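Local coordinates for protein of unknown function (Shewanella baltica, PDB 2Q9R), which is of unknown function but belongs to the DUF416 family, forms an all-helical two-chain assembly and holds benzoic acid in a pocket, at residues A[35-46]-A[80-91]. Residues are numbered along the deposited sequence; the frame is centred on the assembly and turned at random.
With BEZ (benzoic acid), chain E; SO4 (sulfate ion), chain B; GOL (glycerol), chain J.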
ATOM      1  N   TYR A  35     -10.380  -7.210  -9.925  1.00 39.41           N
ATOM      2  CA  TYR A  35     -11.650  -7.454 -10.632  1.00 42.94           C
ATOM      3  C   TYR A  35     -12.641  -8.077  -9.654  1.00 42.94           C
ATOM      4  O   TYR A  35     -13.799  -7.652  -9.549  1.00 42.01           O
ATOM      5  CB  TYR A  35     -11.447  -8.285 -11.897  1.00 44.27           C
ATOM      6  CG  TYR A  35     -12.703  -8.387 -12.685  1.00 40.00           C
ATOM      7  CD1 TYR A  35     -13.712  -9.294 -12.307  1.00 41.27           C
ATOM      8  CD2 TYR A  35     -12.929  -7.559 -13.786  1.00 43.49           C
ATOM      9  CE1 TYR A  35     -14.866  -9.368 -12.974  1.00 37.28           C
ATOM     10  CE2 TYR A  35     -14.100  -7.652 -14.504  1.00 42.96           C
ATOM     11  CZ  TYR A  35     -15.060  -8.554 -14.096  1.00 47.56           C
ATOM     12  OH  TYR A  35     -16.221  -8.604 -14.787  1.00 42.12           O
ATOM     13  N   GLN A  36     -12.146  -9.004  -8.836  1.00 43.13           N
ATOM     14  CA  GLN A  36     -13.004  -9.698  -7.891  1.00 44.69           C
ATOM     15  C   GLN A  36     -13.630  -8.713  -6.904  1.00 43.84           C
ATOM     16  O   GLN A  36     -14.827  -8.787  -6.620  1.00 44.22           O
ATOM     17  CB  GLN A  36     -12.221 -10.776  -7.142  1.00 46.02           C
ATOM     18  CG  GLN A  36     -11.874 -11.971  -8.010  1.00 51.66           C
ATOM     19  CD  GLN A  36     -10.886 -12.885  -7.355  1.00 52.49           C
ATOM     20  OE1 GLN A  36      -9.940 -12.432  -6.730  1.00 47.96           O
ATOM     21  NE2 GLN A  36     -11.075 -14.185  -7.520  1.00 52.37           N
ATOM     22  N   LEU A  37     -12.821  -7.816  -6.370  1.00 42.40           N
ATOM     23  CA  LEU A  37     -13.318  -6.870  -5.383  1.00 42.97           C
ATOM     24  C   LEU A  37     -14.365  -5.933  -6.022  1.00 43.20           C
ATOM     25  O   LEU A  37     -15.448  -5.745  -5.500  1.00 46.14           O
ATOM     26  CB  LEU A  37     -12.172  -6.064  -4.752  1.00 42.93           C
ATOM     27  CG  LEU A  37     -12.611  -5.136  -3.568  1.00 36.02           C
ATOM     28  CD1 LEU A  37     -13.274  -5.950  -2.458  1.00 41.58           C
ATOM     29  CD2 LEU A  37     -11.446  -4.266  -3.055  1.00 40.72           C
ATOM     30  N   PHE A  38     -14.019  -5.340  -7.157  1.00 42.59           N
ATOM     31  CA  PHE A  38     -14.934  -4.468  -7.857  1.00 42.04           C
ATOM     32  C   PHE A  38     -16.283  -5.153  -8.138  1.00 40.42           C
ATOM     33  O   PHE A  38     -17.358  -4.565  -7.968  1.00 38.17           O
ATOM     34  CB  PHE A  38     -14.308  -3.979  -9.158  1.00 41.58           C
ATOM     35  CG  PHE A  38     -15.295  -3.307 -10.075  1.00 40.42           C
ATOM     36  CD1 PHE A  38     -15.769  -2.049  -9.772  1.00 45.97           C
ATOM     37  CD2 PHE A  38     -15.766  -3.939 -11.214  1.00 42.99           C
ATOM     38  CE1 PHE A  38     -16.654  -1.427 -10.590  1.00 45.03           C
ATOM     39  CE2 PHE A  38     -16.690  -3.297 -12.051  1.00 45.81           C
ATOM     40  CZ  PHE A  38     -17.121  -2.048 -11.740  1.00 41.13           C
ATOM     41  N   SER A  39     -16.199  -6.385  -8.603  1.00 41.38           N
ATOM     42  CA  SER A  39     -17.356  -7.118  -9.064  1.00 44.47           C
ATOM     43  C   SER A  39     -18.312  -7.358  -7.920  1.00 46.12           C
ATOM     44  O   SER A  39     -19.541  -7.285  -8.077  1.00 46.75           O
ATOM     45  CB  SER A  39     -16.910  -8.464  -9.676  1.00 44.24           C
ATOM     46  OG  SER A  39     -18.028  -9.285  -9.952  1.00 36.82           O
ATOM     47  N   GLU A  40     -17.734  -7.639  -6.763  1.00 45.83           N
ATOM     48  CA  GLU A  40     -18.496  -7.931  -5.594  1.00 47.19           C
ATOM     49  C   GLU A  40     -19.109  -6.657  -5.042  1.00 46.54           C
ATOM     50  O   GLU A  40     -20.285  -6.616  -4.733  1.00 44.36           O
ATOM     51  CB  GLU A  40     -17.582  -8.581  -4.581  1.00 50.46           C
ATOM     52  CG  GLU A  40     -18.171  -8.788  -3.217  1.00 63.66           C
ATOM     53  CD  GLU A  40     -17.090  -9.113  -2.201  1.00 78.83           C
ATOM     54  OE1 GLU A  40     -16.222  -9.981  -2.513  1.00 76.20           O
ATOM     55  OE2 GLU A  40     -17.110  -8.481  -1.115  1.00 78.50           O
ATOM     56  N   VAL A  41     -18.308  -5.601  -4.951  1.00 44.04           N
ATOM     57  CA  VAL A  41     -18.759  -4.349  -4.397  1.00 45.08           C
ATOM     58  C   VAL A  41     -19.747  -3.631  -5.316  1.00 44.72           C
ATOM     59  O   VAL A  41     -20.722  -3.083  -4.868  1.00 46.06           O
ATOM     60  CB  VAL A  41     -17.541  -3.416  -4.082  1.00 44.85           C
ATOM     61  CG1 VAL A  41     -17.999  -1.973  -3.689  1.00 44.21           C
ATOM     62  CG2 VAL A  41     -16.677  -4.077  -2.983  1.00 45.53           C
ATOM     63  N   CYS A  42     -19.453  -3.585  -6.595  1.00 45.55           N
ATOM     64  CA  CYS A  42     -20.297  -2.837  -7.517  1.00 44.90           C
ATOM     65  C   CYS A  42     -21.333  -3.720  -8.236  1.00 45.13           C
ATOM     66  O   CYS A  42     -22.078  -3.214  -9.047  1.00 41.99           O
ATOM     67  CB  CYS A  42     -19.433  -2.089  -8.508  1.00 43.99           C
ATOM     68  SG  CYS A  42     -18.495  -0.748  -7.720  1.00 46.30           S
ATOM     69  N   GLU A  43     -21.373  -5.013  -7.898  1.00 44.55           N
ATOM     70  CA  GLU A  43     -22.366  -5.974  -8.410  1.00 47.26           C
ATOM     71  C   GLU A  43     -22.346  -5.970  -9.933  1.00 46.29           C
ATOM     72  O   GLU A  43     -23.358  -5.727 -10.578  1.00 45.36           O
ATOM     73  CB  GLU A  43     -23.750  -5.674  -7.843  1.00 47.32           C
ATOM     74  CG  GLU A  43     -23.753  -5.607  -6.323  1.00 51.95           C
ATOM     75  CD  GLU A  43     -25.125  -5.367  -5.713  1.00 53.91           C
ATOM     76  OE1 GLU A  43     -25.572  -4.197  -5.644  1.00 59.51           O
ATOM     77  OE2 GLU A  43     -25.747  -6.361  -5.279  1.00 66.17           O
ATOM     78  N   PHE A  44     -21.148  -6.182 -10.478  1.00 43.77           N
ATOM     79  CA  PHE A  44     -20.921  -6.220 -11.908  1.00 43.79           C
ATOM     80  C   PHE A  44     -20.064  -7.419 -12.292  1.00 42.56           C
ATOM     81  O   PHE A  44     -19.058  -7.697 -11.656  1.00 45.24           O
ATOM     82  CB  PHE A  44     -20.234  -4.942 -12.427  1.00 43.31           C
ATOM     83  CG  PHE A  44     -19.951  -4.998 -13.911  1.00 41.02           C
ATOM     84  CD1 PHE A  44     -20.906  -4.582 -14.819  1.00 39.48           C
ATOM     85  CD2 PHE A  44     -18.765  -5.569 -14.392  1.00 42.67           C
ATOM     86  CE1 PHE A  44     -20.669  -4.699 -16.183  1.00 47.48           C
ATOM     87  CE2 PHE A  44     -18.530  -5.700 -15.749  1.00 37.99           C
ATOM     88  CZ  PHE A  44     -19.478  -5.253 -16.645  1.00 45.39           C
ATOM     89  N   GLY A  45     -20.474  -8.116 -13.346  1.00 42.38           N
ATOM     90  CA  GLY A  45     -19.599  -9.032 -14.068  1.00 41.86           C
ATOM     91  C   GLY A  45     -19.441 -10.367 -13.391  1.00 42.14           C
ATOM     92  O   GLY A  45     -20.005 -10.627 -12.328  1.00 43.73           O
ATOM     93  N   ASP A  46     -18.643 -11.213 -14.003  1.00 41.04           N
ATOM     94  CA  ASP A  46     -18.422 -12.548 -13.497  1.00 43.96           C
ATOM     95  C   ASP A  46     -16.920 -12.886 -13.482  1.00 42.62           C
ATOM     96  O   ASP A  46     -16.348 -13.213 -14.533  1.00 41.65           O
ATOM     97  CB  ASP A  46     -19.169 -13.545 -14.399  1.00 43.34           C
ATOM     98  CG  ASP A  46     -18.974 -14.973 -13.951  1.00 44.69           C
ATOM     99  OD1 ASP A  46     -18.416 -15.238 -12.862  1.00 44.72           O
ATOM    100  OD2 ASP A  46     -19.440 -15.842 -14.673  1.00 48.18           O
ATOM    101  N   ASN A  80     -17.675  -8.832 -20.109  1.00 42.51           N
ATOM    102  CA  ASN A  80     -17.439  -8.585 -18.690  1.00 41.60           C
ATOM    103  C   ASN A  80     -16.488  -7.420 -18.362  1.00 44.05           C
ATOM    104  O   ASN A  80     -15.961  -7.324 -17.236  1.00 40.28           O
ATOM    105  CB  ASN A  80     -16.919  -9.884 -18.064  1.00 42.00           C
ATOM    106  CG  ASN A  80     -18.011 -10.896 -17.888  1.00 43.49           C
ATOM    107  OD1 ASN A  80     -18.720 -10.863 -16.902  1.00 42.78           O
ATOM    108  ND2 ASN A  80     -18.180 -11.772 -18.874  1.00 43.42           N
ATOM    109  N   THR A  81     -16.248  -6.563 -19.344  1.00 43.50           N
ATOM    110  CA  THR A  81     -15.380  -5.421 -19.146  1.00 42.11           C
ATOM    111  C   THR A  81     -16.305  -4.241 -18.840  1.00 44.60           C
ATOM    112  O   THR A  81     -17.163  -3.901 -19.659  1.00 42.88           O
ATOM    113  CB  THR A  81     -14.545  -5.127 -20.367  1.00 39.42           C
ATOM    114  OG1 THR A  81     -13.785  -6.291 -20.726  1.00 43.18           O
ATOM    115  CG2 THR A  81     -13.570  -3.916 -20.082  1.00 38.77           C
ATOM    116  N   PRO A  82     -16.156  -3.635 -17.654  1.00 43.09           N
ATOM    117  CA  PRO A  82     -17.060  -2.529 -17.341  1.00 45.98           C
ATOM    118  C   PRO A  82     -16.709  -1.187 -18.053  1.00 47.03           C
ATOM    119  O   PRO A  82     -15.576  -0.971 -18.549  1.00 46.21           O
ATOM    120  CB  PRO A  82     -16.925  -2.396 -15.818  1.00 45.29           C
ATOM    121  CG  PRO A  82     -15.498  -2.796 -15.555  1.00 43.36           C
ATOM    122  CD  PRO A  82     -15.201  -3.895 -16.564  1.00 46.99           C
ATOM    123  N   GLU A  83     -17.715  -0.321 -18.089  1.00 48.19           N
ATOM    124  CA  GLU A  83     -17.603   1.017 -18.634  1.00 49.66           C
ATOM    125  C   GLU A  83     -17.482   1.978 -17.492  1.00 47.18           C
ATOM    126  O   GLU A  83     -18.367   2.022 -16.655  1.00 45.11           O
ATOM    127  CB  GLU A  83     -18.856   1.389 -19.407  1.00 50.37           C
ATOM    128  CG  GLU A  83     -19.009   0.690 -20.745  1.00 59.35           C
ATOM    129  CD  GLU A  83     -18.010   1.161 -21.800  1.00 67.76           C
ATOM    130  OE1 GLU A  83     -17.323   2.196 -21.614  1.00 67.56           O
ATOM    131  OE2 GLU A  83     -17.906   0.463 -22.828  1.00 74.74           O
ATOM    132  N   PRO A  84     -16.414   2.787 -17.473  1.00 46.59           N
ATOM    133  CA  PRO A  84     -16.263   3.747 -16.382  1.00 43.92           C
ATOM    134  C   PRO A  84     -17.395   4.749 -16.258  1.00 43.01           C
ATOM    135  O   PRO A  84     -17.696   5.177 -15.154  1.00 42.07           O
ATOM    136  CB  PRO A  84     -14.925   4.433 -16.669  1.00 47.11           C
ATOM    137  CG  PRO A  84     -14.453   3.961 -17.971  1.00 52.45           C
ATOM    138  CD  PRO A  84     -15.294   2.814 -18.422  1.00 51.26           C
ATOM    139  N   ALA A  85     -18.057   5.091 -17.363  1.00 40.72           N
ATOM    140  CA  ALA A  85     -19.238   5.944 -17.273  1.00 41.04           C
ATOM    141  C   ALA A  85     -20.311   5.377 -16.340  1.00 44.33           C
ATOM    142  O   ALA A  85     -21.157   6.125 -15.820  1.00 44.66           O
ATOM    143  CB  ALA A  85     -19.829   6.168 -18.643  1.00 38.40           C
ATOM    144  N   ASP A  86     -20.301   4.063 -16.129  1.00 43.40           N
ATOM    145  CA  ASP A  86     -21.421   3.434 -15.427  1.00 45.00           C
ATOM    146  C   ASP A  86     -21.218   3.326 -13.926  1.00 45.20           C
ATOM    147  O   ASP A  86     -22.145   2.903 -13.229  1.00 42.41           O
ATOM    148  CB  ASP A  86     -21.693   2.049 -16.000  1.00 43.91           C
ATOM    149  CG  ASP A  86     -22.297   2.100 -17.367  1.00 43.82           C
ATOM    150  OD1 ASP A  86     -23.057   3.051 -17.646  1.00 47.02           O
ATOM    151  OD2 ASP A  86     -22.023   1.160 -18.160  1.00 47.08           O
ATOM    152  N   PHE A  87     -20.023   3.699 -13.443  1.00 44.68           N
ATOM    153  CA  PHE A  87     -19.651   3.539 -12.024  1.00 45.05           C
ATOM    154  C   PHE A  87     -18.995   4.766 -11.446  1.00 44.32           C
ATOM    155  O   PHE A  87     -18.121   5.325 -12.070  1.00 45.77           O
ATOM    156  CB  PHE A  87     -18.702   2.343 -11.862  1.00 43.08           C
ATOM    157  CG  PHE A  87     -19.314   1.064 -12.313  1.00 42.99           C
ATOM    158  CD1 PHE A  87     -20.100   0.321 -11.440  1.00 42.95           C
ATOM    159  CD2 PHE A  87     -19.187   0.646 -13.625  1.00 46.41           C
ATOM    160  CE1 PHE A  87     -20.727  -0.820 -11.853  1.00 39.27           C
ATOM    161  CE2 PHE A  87     -19.824  -0.512 -14.059  1.00 45.56           C
ATOM    162  CZ  PHE A  87     -20.591  -1.252 -13.162  1.00 47.49           C
ATOM    163  N   GLU A  88     -19.419   5.178 -10.250  1.00 44.76           N
ATOM    164  CA  GLU A  88     -18.729   6.236  -9.506  1.00 46.41           C
ATOM    165  C   GLU A  88     -17.516   5.708  -8.733  1.00 43.22           C
ATOM    166  O   GLU A  88     -16.574   6.447  -8.480  1.00 40.96           O
ATOM    167  CB  GLU A  88     -19.651   6.883  -8.492  1.00 50.28           C
ATOM    168  CG  GLU A  88     -20.778   7.717  -9.098  1.00 60.82           C
ATOM    169  CD  GLU A  88     -21.492   8.551  -8.042  1.00 73.62           C
ATOM    170  OE1 GLU A  88     -20.869   8.850  -6.990  1.00 83.23           O
ATOM    171  OE2 GLU A  88     -22.671   8.901  -8.262  1.00 74.11           O
ATOM    172  N   ALA A  89     -17.568   4.454  -8.321  1.00 42.51           N
ATOM    173  CA  ALA A  89     -16.472   3.845  -7.565  1.00 43.91           C
ATOM    174  C   ALA A  89     -15.189   3.810  -8.397  1.00 43.80           C
ATOM    175  O   ALA A  89     -15.236   3.543  -9.587  1.00 47.59           O
ATOM    176  CB  ALA A  89     -16.860   2.464  -7.088  1.00 39.66           C
ATOM    177  N   TYR A  90     -14.050   4.088  -7.753  1.00 45.36           N
ATOM    178  CA  TYR A  90     -12.746   4.102  -8.412  1.00 46.07           C
ATOM    179  C   TYR A  90     -12.397   2.700  -8.986  1.00 45.16           C
ATOM    180  O   TYR A  90     -11.712   2.596 -10.016  1.00 41.91           O
ATOM    181  CB  TYR A  90     -11.599   4.589  -7.468  1.00 47.34           C
ATOM    182  CG  TYR A  90     -10.283   4.627  -8.213  1.00 42.85           C
ATOM    183  CD1 TYR A  90      -9.983   5.673  -9.079  1.00 48.51           C
ATOM    184  CD2 TYR A  90      -9.397   3.563  -8.139  1.00 46.84           C
ATOM    185  CE1 TYR A  90      -8.810   5.695  -9.815  1.00 45.86           C
ATOM    186  CE2 TYR A  90      -8.223   3.562  -8.875  1.00 41.84           C
ATOM    187  CZ  TYR A  90      -7.941   4.615  -9.734  1.00 42.90           C
ATOM    188  OH  TYR A  90      -6.763   4.607 -10.452  1.00 46.56           O
ATOM    189  N   GLY A  91     -12.847   1.648  -8.299  1.00 42.47           N
ATOM    190  CA  GLY A  91     -12.513   0.261  -8.651  1.00 40.93           C
ATOM    191  C   GLY A  91     -12.790  -0.130 -10.086  1.00 40.32           C
ATOM    192  O   GLY A  91     -12.171  -1.072 -10.624  1.00 38.31           O
TER
HETATM  193  C   BEZ E 203     -10.512   0.557  -4.329  1.00 42.19           C
HETATM  194  O1  BEZ E 203      -9.530   0.642  -3.523  1.00 41.62           O
HETATM  195  O2  BEZ E 203     -11.401   1.458  -4.419  1.00 42.44           O
HETATM  196  C1  BEZ E 203     -10.637  -0.651  -5.192  1.00 45.92           C
HETATM  197  C2  BEZ E 203     -11.912  -1.211  -5.449  1.00 37.52           C
HETATM  198  C3  BEZ E 203     -11.990  -2.345  -6.254  1.00 35.40           C
HETATM  199  C4  BEZ E 203     -10.834  -2.899  -6.799  1.00 37.35           C
HETATM  200  C5  BEZ E 203      -9.583  -2.338  -6.535  1.00 45.68           C
HETATM  201  C6  BEZ E 203      -9.475  -1.190  -5.730  1.00 37.61           C
HETATM  202  S   SO4 B 200     -21.150   2.752  -7.924  1.00 71.94           S
HETATM  203  O1  SO4 B 200     -22.347   3.593  -7.876  1.00 80.77           O
HETATM  204  O2  SO4 B 200     -21.587   1.376  -8.155  1.00 74.94           O
HETATM  205  O3  SO4 B 200     -20.255   3.118  -9.002  1.00 74.62           O
HETATM  206  O4  SO4 B 200     -20.447   2.924  -6.643  1.00 80.58           O
HETATM  207  C1  GOL J 208     -23.415  -8.528 -15.838  1.00 87.51           C
HETATM  208  O1  GOL J 208     -23.062  -7.793 -14.683  1.00 76.08           O
HETATM  209  C2  GOL J 208     -22.405  -8.328 -16.977  1.00 88.50           C
HETATM  210  O2  GOL J 208     -22.829  -7.251 -17.795  1.00 89.35           O
HETATM  211  C3  GOL J 208     -22.260  -9.599 -17.837  1.00 88.97           C
HETATM  212  O3  GOL J 208     -21.647 -10.675 -17.137  1.00 86.92           O
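Phe38, Phe44 and Phe87 form an aromatic cluster that packs the C-terminal part of helix 17-42, and the turn after it, against the loop joining helix 70-79 to helix 92-111. Two ring pairs define it. Phe38 points its edge at the face of Phe87, with planes 75° apart and Phe38 CZ poised over the ring centre, a T-shaped stack. Phe87 in turn directs its own edge at the face of Phe44, an offset edge-to-face pair with centroids 5.7 Å apart. With CG anti to the backbone N (chi1 168°), Phe38 extends from the helix between Pro82 and Gly91: its CE2 lies 3.7 Å from Pro82 CG, while its CD1 meets Gly91 C at 3.6 Å. Pro82 also donates a CH-pi contact, its CB 4.0 Å from the centroid of the Phe44 ring. Next to Phe87, Cys42 lays CB near Phe87 CE1 and SG 3.7 Å from Ala89 CB.

Polar bonds join the segments beside Phe44, around Asn80. Tyr35 OH donates to Asn80 O (2.8 Å), in the carbonyl plane and on a lone pair. Asn80 OD1 accepts Asp46 N at 2.9 Å, a bent bond (134° at the hydrogen), while Asn80 ND2 is held by Arg76 O. Benzoic acid lies beside Phe38 and Gly91; it is also hydrogen-bonded to His152 NE2 and Ser136 OG of the second subunit. Replacing Phe38 by an alanine would probably leave the Phe87 face without its edge partner and open a gap between Pro82 and Gly91. The chemistry thus divides: the steeply inclined rings of Phe38, Phe87 and Phe44 fill the space between loop and helix end, while a lone-pair bond from Tyr35 OH and a bent, tilted one from Asp46 N probably help to place Asn80, where the loop begins.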